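Local coordinates for protein ABC transporter (Caldanaerobius, PDB 4G68) that probably serves as the solute-binding protein of an ABC transporter, capturing xylan-derived oligosaccharides outside the cell for uptake by this thermophilic bacterium, at residues E197-P202 and G257-E262; F193-K198 and G249-G254. One frame throughout, in Å; residues are numbered along the deposited sequence.

Contact 1: residues E197-P202 and G257-E262; sequences EKDEWP and GLTRDE
Trp201 lays the outer corner of its six-membered ring against Arg260, and this is the close-packed part of the contact. CH2 of Trp201 lies 3.7 Å from CG of Arg260, while CZ2 of Trp201 sits over the centre of one face of the guanidinium group, whose plane stands 83° from that of the indole. The arginine reaches this place by bending: CG leaves anti to the backbone N (chi1 -180°), then turns at chi2 and chi3 bring the guanidinium round so that one face meets the CZ2-CH2 side of the indole. Pro202 packs alongside, its CG 4.0 Å from Arg260 CB, and its CD lies over one face of the Trp201 ring, toward the rim; a proline suits the first turn of helix 201-215, where no amide proton is needed. Arg260 NE forms a salt bridge of 2.8 Å with Asp261 OD1, tilted from the guanidinium plane, while NH1 pairs with Asp281 and Trp201 NE1 bonds to Asp80.

On the Lys198 side solvent comes in. The amide of Lys198 points at Leu258 O, and its aliphatic chain runs alongside Gly257 and Thr259, with CD 3.6 Å from Gly257 O; only the far end bends away to an exposed amine. Between the two regions, a water bridges Asp199 OD2 and the backbone N of Arg260. Thr259 suits the N-cap of helix 260-268: OG1 accepts from Glu262 N at 3.2 Å, and Glu262 OE1 weakly returns the bond to Thr259 N, completing a capping box. Two helix starts thus meet through an arginine whose flat cation has both an aromatic neighbour and carboxylate partners, so its charge is probably well compensated and its guanidinium restrained from turning.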
ATOM      1  N   GLU C 197     -12.099  -8.680   1.453  1.00 24.19           N
ATOM      2  CA  GLU C 197     -12.041  -8.467  -0.012  1.00 24.45           C
ATOM      3  C   GLU C 197     -13.116  -7.500  -0.620  1.00 23.62           C
ATOM      4  O   GLU C 197     -13.115  -7.220  -1.823  1.00 24.17           O
ATOM      5  CB  GLU C 197     -11.976  -9.827  -0.744  1.00 23.98           C
ATOM      6  CG  GLU C 197     -12.301  -9.859  -2.238  1.00 21.19           C
ATOM      7  CD  GLU C 197     -11.211  -9.211  -3.116  1.00 23.80           C
ATOM      8  OE1 GLU C 197     -10.217  -8.720  -2.505  1.00 24.86           O
ATOM      9  OE2 GLU C 197     -11.352  -9.189  -4.389  1.00 17.40           O
ATOM     10  N   LYS C 198     -13.962  -6.932   0.230  1.00 24.64           N
ATOM     11  CA  LYS C 198     -15.094  -6.052  -0.193  1.00 28.10           C
ATOM     12  C   LYS C 198     -14.739  -4.834  -1.078  1.00 30.20           C
ATOM     13  O   LYS C 198     -15.524  -4.413  -1.973  1.00 28.16           O
ATOM     14  CB  LYS C 198     -15.780  -5.510   1.046  1.00 28.99           C
ATOM     15  CG  LYS C 198     -17.188  -5.005   0.781  1.00 33.79           C
ATOM     16  CD  LYS C 198     -17.775  -4.433   2.059  1.00 33.60           C
ATOM     17  CE  LYS C 198     -18.731  -3.297   1.763  1.00 36.44           C
ATOM     18  NZ  LYS C 198     -20.101  -3.711   1.353  1.00 41.96           N
ATOM     19  N   ASP C 199     -13.603  -4.222  -0.762  1.00 26.64           N
ATOM     20  CA  ASP C 199     -13.119  -3.083  -1.480  1.00 26.51           C
ATOM     21  C   ASP C 199     -12.118  -3.517  -2.532  1.00 25.61           C
ATOM     22  O   ASP C 199     -11.532  -2.688  -3.165  1.00 27.64           O
ATOM     23  CB  ASP C 199     -12.573  -2.014  -0.481  1.00 28.25           C
ATOM     24  CG  ASP C 199     -13.677  -1.482   0.475  1.00 33.81           C
ATOM     25  OD1 ASP C 199     -14.730  -1.045  -0.040  1.00 32.43           O
ATOM     26  OD2 ASP C 199     -13.511  -1.465   1.732  1.00 28.69           O
ATOM     27  N   GLU C 200     -11.951  -4.837  -2.729  1.00 25.98           N
ATOM     28  CA  GLU C 200     -11.143  -5.470  -3.838  1.00 23.21           C
ATOM     29  C   GLU C 200      -9.629  -5.265  -3.875  1.00 20.07           C
ATOM     30  O   GLU C 200      -8.878  -6.161  -4.301  1.00 17.53           O
ATOM     31  CB  GLU C 200     -11.749  -5.166  -5.214  1.00 23.32           C
ATOM     32  CG  GLU C 200     -13.268  -5.281  -5.160  1.00 27.49           C
ATOM     33  CD  GLU C 200     -13.915  -5.159  -6.522  1.00 33.05           C
ATOM     34  OE1 GLU C 200     -13.273  -4.602  -7.438  1.00 29.45           O
ATOM     35  OE2 GLU C 200     -15.070  -5.647  -6.670  1.00 32.93           O
ATOM     36  N   TRP C 201      -9.183  -4.064  -3.494  1.00 18.70           N
ATOM     37  CA  TRP C 201      -7.771  -3.827  -3.466  1.00 20.32           C
ATOM     38  C   TRP C 201      -6.981  -4.764  -2.534  1.00 18.68           C
ATOM     39  O   TRP C 201      -5.962  -5.227  -2.928  1.00 18.70           O
ATOM     40  CB  TRP C 201      -7.396  -2.330  -3.355  1.00 20.70           C
ATOM     41  CG  TRP C 201      -7.635  -1.773  -2.015  1.00 22.90           C
ATOM     42  CD1 TRP C 201      -8.741  -1.049  -1.565  1.00 19.68           C
ATOM     43  CD2 TRP C 201      -6.783  -1.951  -0.853  1.00 21.95           C
ATOM     44  NE1 TRP C 201      -8.614  -0.751  -0.242  1.00 23.45           N
ATOM     45  CE2 TRP C 201      -7.451  -1.263   0.250  1.00 21.83           C
ATOM     46  CE3 TRP C 201      -5.520  -2.538  -0.634  1.00 21.56           C
ATOM     47  CZ2 TRP C 201      -6.909  -1.235   1.532  1.00 22.21           C
ATOM     48  CZ3 TRP C 201      -4.997  -2.495   0.637  1.00 20.79           C
ATOM     49  CH2 TRP C 201      -5.670  -1.848   1.699  1.00 17.75           C
ATOM     50  N   PRO C 202      -7.466  -5.087  -1.337  1.00 22.47           N
ATOM     51  CA  PRO C 202      -6.584  -5.948  -0.519  1.00 21.02           C
ATOM     52  C   PRO C 202      -6.273  -7.329  -1.148  1.00 21.27           C
ATOM     53  O   PRO C 202      -5.132  -7.759  -1.095  1.00 20.34           O
ATOM     54  CB  PRO C 202      -7.340  -6.076   0.798  1.00 23.36           C
ATOM     55  CG  PRO C 202      -8.284  -4.936   0.821  1.00 22.63           C
ATOM     56  CD  PRO C 202      -8.706  -4.753  -0.613  1.00 21.81           C
ATOM     57  N   GLY C 257     -17.246 -10.141   1.862  1.00 42.80           N
ATOM     58  CA  GLY C 257     -18.099  -9.099   2.466  1.00 38.84           C
ATOM     59  C   GLY C 257     -17.429  -8.244   3.533  1.00 37.20           C
ATOM     60  O   GLY C 257     -18.066  -7.378   4.129  1.00 32.81           O
ATOM     61  N   LEU C 258     -16.142  -8.485   3.777  1.00 32.78           N
ATOM     62  CA  LEU C 258     -15.416  -7.790   4.817  1.00 33.73           C
ATOM     63  C   LEU C 258     -14.373  -6.840   4.193  1.00 30.91           C
ATOM     64  O   LEU C 258     -13.836  -7.101   3.077  1.00 29.41           O
ATOM     65  CB  LEU C 258     -14.784  -8.779   5.839  1.00 37.64           C
ATOM     66  CG  LEU C 258     -15.349  -9.004   7.271  1.00 40.23           C
ATOM     67  CD1 LEU C 258     -16.868  -9.186   7.413  1.00 35.46           C
ATOM     68  CD2 LEU C 258     -14.623 -10.168   7.938  1.00 44.00           C
ATOM     69  N   THR C 259     -14.153  -5.729   4.890  1.00 31.73           N
ATOM     70  CA  THR C 259     -13.229  -4.662   4.458  1.00 31.54           C
ATOM     71  C   THR C 259     -11.819  -4.943   4.957  1.00 30.26           C
ATOM     72  O   THR C 259     -11.623  -5.853   5.750  1.00 29.13           O
ATOM     73  CB  THR C 259     -13.657  -3.295   5.001  1.00 31.31           C
ATOM     74  OG1 THR C 259     -13.553  -3.282   6.426  1.00 35.19           O
ATOM     75  CG2 THR C 259     -15.092  -2.937   4.565  1.00 32.77           C
ATOM     76  N   ARG C 260     -10.833  -4.168   4.493  1.00 28.42           N
ATOM     77  CA  ARG C 260      -9.466  -4.277   5.028  1.00 28.32           C
ATOM     78  C   ARG C 260      -9.477  -4.141   6.579  1.00 26.98           C
ATOM     79  O   ARG C 260      -8.841  -4.938   7.265  1.00 27.39           O
ATOM     80  CB  ARG C 260      -8.577  -3.197   4.386  1.00 27.10           C
ATOM     81  CG  ARG C 260      -7.102  -3.182   4.836  1.00 25.66           C
ATOM     82  CD  ARG C 260      -6.837  -2.306   6.072  1.00 26.18           C
ATOM     83  NE  ARG C 260      -7.189  -0.912   5.871  1.00 22.62           N
ATOM     84  CZ  ARG C 260      -6.363   0.020   5.385  1.00 28.15           C
ATOM     85  NH1 ARG C 260      -5.082  -0.274   5.013  1.00 25.36           N
ATOM     86  NH2 ARG C 260      -6.822   1.280   5.253  1.00 28.28           N
ATOM     87  N   ASP C 261     -10.167  -3.110   7.077  1.00 28.69           N
ATOM     88  CA  ASP C 261     -10.195  -2.802   8.531  1.00 29.28           C
ATOM     89  C   ASP C 261     -10.847  -3.911   9.377  1.00 28.42           C
ATOM     90  O   ASP C 261     -10.462  -4.132  10.515  1.00 27.65           O
ATOM     91  CB  ASP C 261     -10.937  -1.502   8.809  1.00 31.21           C
ATOM     92  CG  ASP C 261     -10.173  -0.252   8.362  1.00 33.28           C
ATOM     93  OD1 ASP C 261      -9.036  -0.332   7.866  1.00 30.68           O
ATOM     94  OD2 ASP C 261     -10.750   0.838   8.518  1.00 30.82           O
ATOM     95  N   GLU C 262     -11.859  -4.581   8.830  1.00 29.35           N
ATOM     96  CA  GLU C 262     -12.451  -5.740   9.476  1.00 30.54           C
ATOM     97  C   GLU C 262     -11.458  -6.903   9.490  1.00 31.43           C
ATOM     98  O   GLU C 262     -11.417  -7.693  10.418  1.00 31.04           O
ATOM     99  CB  GLU C 262     -13.755  -6.128   8.784  1.00 30.79           C
ATOM    100  CG  GLU C 262     -14.815  -5.020   8.977  1.00 33.32           C
ATOM    101  CD  GLU C 262     -16.217  -5.367   8.522  1.00 31.63           C
ATOM    102  OE1 GLU C 262     -16.457  -5.598   7.329  1.00 30.25           O
ATOM    103  OE2 GLU C 262     -17.114  -5.335   9.372  1.00 35.79           O
TER
HETATM  104  O   HOH W   1     -11.294  -2.205   2.577  1.00 30.36           O

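Contact 2: residues F193-K198 and G249-G254; sequences FALGEK and GAFDSG
Phe193 and Phe251, which bury most surface here, lie side by side and point the same way, with Leu195 and Ala250 contributing nearly equal shares after them. CB of Phe193 touches CE1 of Phe251 at 3.7 Å, and the two rings meet obliquely, their planes at 47°. Phe251 places its CG beside the backbone N (chi1 -44°), which swings the ring in between two aliphatic groups. One face is covered by the methyl of Ala250, over its centre; on the opposite face lies CD2 of Leu195, 4.0 Å from the centroid in a CH-pi contact. Leu195 also brings CB to 3.6 Å from Phe251 CD1.

Flat, apolar phenylalanine suits this slot, and Ala250 is small enough for its CB to lie under one ring while approaching CD2 of the other, Phe193, at 3.8 Å. The backbones are tied by a bond from Phe193 N to Ala250 O, 2.9 Å long, which approaches in the carbonyl plane and satisfies two buried polar atoms. An alanine in place of Phe251 would probably leave Leu195 CD2 without its aromatic face and open a gap beside Phe193 CB. Asp252 OD1 is hydrogen-bonded to Thr191, satisfying the polar end at the margin.

Gly249, at ease with its positive phi, ends helix 233-248 in a Schellman motif and starts the turn into this cluster. Met245 of that helix packs on both phenylalanines, Val246 on Phe251, and the ring of Phe255 stacks on Phe251. Helix 175-187 reaches Phe193 through Leu178 and Ile182, Phe412 of helix 398-412 touches Leu195, and the backbone of Ala194 is hydrogen-bonded to Met274 of strand 274-278, making the site a small hydrophobic junction among three helices and a strand.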
ATOM      1  N   PHE C 193      -5.791 -17.324   6.710  1.00 23.31           N
ATOM      2  CA  PHE C 193      -5.555 -15.927   6.393  1.00 25.74           C
ATOM      3  C   PHE C 193      -6.781 -15.109   6.803  1.00 27.87           C
ATOM      4  O   PHE C 193      -7.915 -15.498   6.482  1.00 26.20           O
ATOM      5  CB  PHE C 193      -5.384 -15.716   4.876  1.00 24.40           C
ATOM      6  CG  PHE C 193      -3.990 -15.949   4.350  1.00 23.02           C
ATOM      7  CD1 PHE C 193      -3.074 -14.870   4.177  1.00 20.71           C
ATOM      8  CD2 PHE C 193      -3.593 -17.222   3.940  1.00 20.78           C
ATOM      9  CE1 PHE C 193      -1.789 -15.121   3.683  1.00 16.54           C
ATOM     10  CE2 PHE C 193      -2.327 -17.436   3.392  1.00 20.86           C
ATOM     11  CZ  PHE C 193      -1.440 -16.389   3.245  1.00 19.67           C
ATOM     12  N   ALA C 194      -6.552 -13.977   7.481  1.00 29.35           N
ATOM     13  CA  ALA C 194      -7.592 -12.966   7.645  1.00 28.20           C
ATOM     14  C   ALA C 194      -7.574 -12.139   6.396  1.00 25.71           C
ATOM     15  O   ALA C 194      -6.621 -11.385   6.212  1.00 24.00           O
ATOM     16  CB  ALA C 194      -7.303 -12.063   8.838  1.00 30.05           C
ATOM     17  N   LEU C 195      -8.596 -12.271   5.538  1.00 20.85           N
ATOM     18  CA  LEU C 195      -8.714 -11.312   4.380  1.00 23.50           C
ATOM     19  C   LEU C 195     -10.080 -10.552   4.328  1.00 23.77           C
ATOM     20  O   LEU C 195     -11.129 -11.184   4.487  1.00 26.68           O
ATOM     21  CB  LEU C 195      -8.384 -12.000   3.056  1.00 20.47           C
ATOM     22  CG  LEU C 195      -8.700 -11.272   1.747  1.00 20.45           C
ATOM     23  CD1 LEU C 195      -7.834 -10.005   1.552  1.00 16.21           C
ATOM     24  CD2 LEU C 195      -8.637 -12.178   0.531  1.00 21.00           C
ATOM     25  N   GLY C 196     -10.065  -9.208   4.100  1.00 25.72           N
ATOM     26  CA  GLY C 196     -11.276  -8.498   3.751  1.00 24.89           C
ATOM     27  C   GLY C 196     -11.276  -8.039   2.301  1.00 28.02           C
ATOM     28  O   GLY C 196     -10.546  -7.094   1.960  1.00 26.99           O
ATOM     29  N   GLU C 197     -12.099  -8.680   1.453  1.00 24.19           N
ATOM     30  CA  GLU C 197     -12.041  -8.467  -0.012  1.00 24.45           C
ATOM     31  C   GLU C 197     -13.116  -7.500  -0.620  1.00 23.62           C
ATOM     32  O   GLU C 197     -13.115  -7.220  -1.823  1.00 24.17           O
ATOM     33  CB  GLU C 197     -11.976  -9.827  -0.744  1.00 23.98           C
ATOM     34  CG  GLU C 197     -12.301  -9.859  -2.238  1.00 21.19           C
ATOM     35  CD  GLU C 197     -11.211  -9.211  -3.116  1.00 23.80           C
ATOM     36  OE1 GLU C 197     -10.217  -8.720  -2.505  1.00 24.86           O
ATOM     37  OE2 GLU C 197     -11.352  -9.189  -4.389  1.00 17.40           O
ATOM     38  N   LYS C 198     -13.962  -6.932   0.230  1.00 24.64           N
ATOM     39  CA  LYS C 198     -15.094  -6.052  -0.193  1.00 28.10           C
ATOM     40  C   LYS C 198     -14.739  -4.834  -1.078  1.00 30.20           C
ATOM     41  O   LYS C 198     -15.524  -4.413  -1.973  1.00 28.16           O
ATOM     42  CB  LYS C 198     -15.780  -5.510   1.046  1.00 28.99           C
ATOM     43  CG  LYS C 198     -17.188  -5.005   0.781  1.00 33.79           C
ATOM     44  CD  LYS C 198     -17.775  -4.433   2.059  1.00 33.60           C
ATOM     45  CE  LYS C 198     -18.731  -3.297   1.763  1.00 36.44           C
ATOM     46  NZ  LYS C 198     -20.101  -3.711   1.353  1.00 41.96           N
ATOM     47  N   GLY C 249      -8.656 -23.370   1.231  1.00 31.61           N
ATOM     48  CA  GLY C 249      -9.463 -22.824   2.341  1.00 26.24           C
ATOM     49  C   GLY C 249      -8.641 -21.821   3.154  1.00 29.78           C
ATOM     50  O   GLY C 249      -8.754 -21.755   4.387  1.00 28.83           O
ATOM     51  N   ALA C 250      -7.792 -21.059   2.460  1.00 27.76           N
ATOM     52  CA  ALA C 250      -7.112 -19.919   3.098  1.00 25.99           C
ATOM     53  C   ALA C 250      -8.043 -18.896   3.788  1.00 27.30           C
ATOM     54  O   ALA C 250      -7.641 -18.283   4.765  1.00 25.63           O
ATOM     55  CB  ALA C 250      -6.204 -19.229   2.104  1.00 24.34           C
ATOM     56  N   PHE C 251      -9.280 -18.715   3.303  1.00 27.78           N
ATOM     57  CA  PHE C 251     -10.114 -17.576   3.745  1.00 29.24           C
ATOM     58  C   PHE C 251     -11.388 -17.995   4.451  1.00 29.77           C
ATOM     59  O   PHE C 251     -11.991 -19.002   4.089  1.00 34.58           O
ATOM     60  CB  PHE C 251     -10.377 -16.571   2.583  1.00 28.62           C
ATOM     61  CG  PHE C 251      -9.110 -16.275   1.755  1.00 27.17           C
ATOM     62  CD1 PHE C 251      -8.067 -15.460   2.278  1.00 25.91           C
ATOM     63  CD2 PHE C 251      -8.931 -16.847   0.464  1.00 24.03           C
ATOM     64  CE1 PHE C 251      -6.894 -15.265   1.548  1.00 23.62           C
ATOM     65  CE2 PHE C 251      -7.771 -16.633  -0.258  1.00 24.66           C
ATOM     66  CZ  PHE C 251      -6.753 -15.849   0.263  1.00 23.88           C
ATOM     67  N   ASP C 252     -11.812 -17.230   5.443  1.00 30.88           N
ATOM     68  CA  ASP C 252     -13.107 -17.448   6.080  1.00 34.29           C
ATOM     69  C   ASP C 252     -14.222 -17.392   5.025  1.00 36.99           C
ATOM     70  O   ASP C 252     -14.102 -16.684   4.030  1.00 38.39           O
ATOM     71  CB  ASP C 252     -13.382 -16.394   7.134  1.00 39.00           C
ATOM     72  CG  ASP C 252     -12.705 -16.695   8.476  1.00 44.97           C
ATOM     73  OD1 ASP C 252     -12.692 -17.867   8.955  1.00 45.87           O
ATOM     74  OD2 ASP C 252     -12.194 -15.721   9.079  1.00 50.28           O
ATOM     75  N   SER C 253     -15.303 -18.126   5.245  1.00 38.03           N
ATOM     76  CA  SER C 253     -16.447 -18.138   4.313  1.00 39.12           C
ATOM     77  C   SER C 253     -16.903 -16.720   3.801  1.00 34.69           C
ATOM     78  O   SER C 253     -17.029 -16.491   2.596  1.00 37.02           O
ATOM     79  CB  SER C 253     -17.619 -18.940   4.932  1.00 38.16           C
ATOM     80  OG  SER C 253     -17.190 -20.227   5.421  1.00 49.42           O
ATOM     81  N   GLY C 254     -17.125 -15.774   4.704  1.00 35.43           N
ATOM     82  CA  GLY C 254     -17.592 -14.430   4.292  1.00 35.81           C
ATOM     83  C   GLY C 254     -16.554 -13.345   3.975  1.00 36.23           C
ATOM     84  O   GLY C 254     -16.860 -12.119   4.032  1.00 30.75           O
TER

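How the contacts relate
Contacts 1 and 2 lie about 9 Å apart, centre to centre, on the same side of the chain's centre, and share Glu197 and Lys198. Along the chain, 193-198 runs into 197-202 at the start of helix 201-215; after a largely helical excursion with no strand, 249-254 follows helix 233-248 and 257-262 leads into helix 260-268. Both returning segments therefore dock on one continuous connector. The sites also touch directly, Pro202 CG lying 3.3 Å from Gly196 O, and helix 398-412 packs against residues of both. Together they join the ends of this helical section within the solute-binding family region, contact 2 more fully buried, though farther from the chain's centre, and contact 1 partly open to solvent.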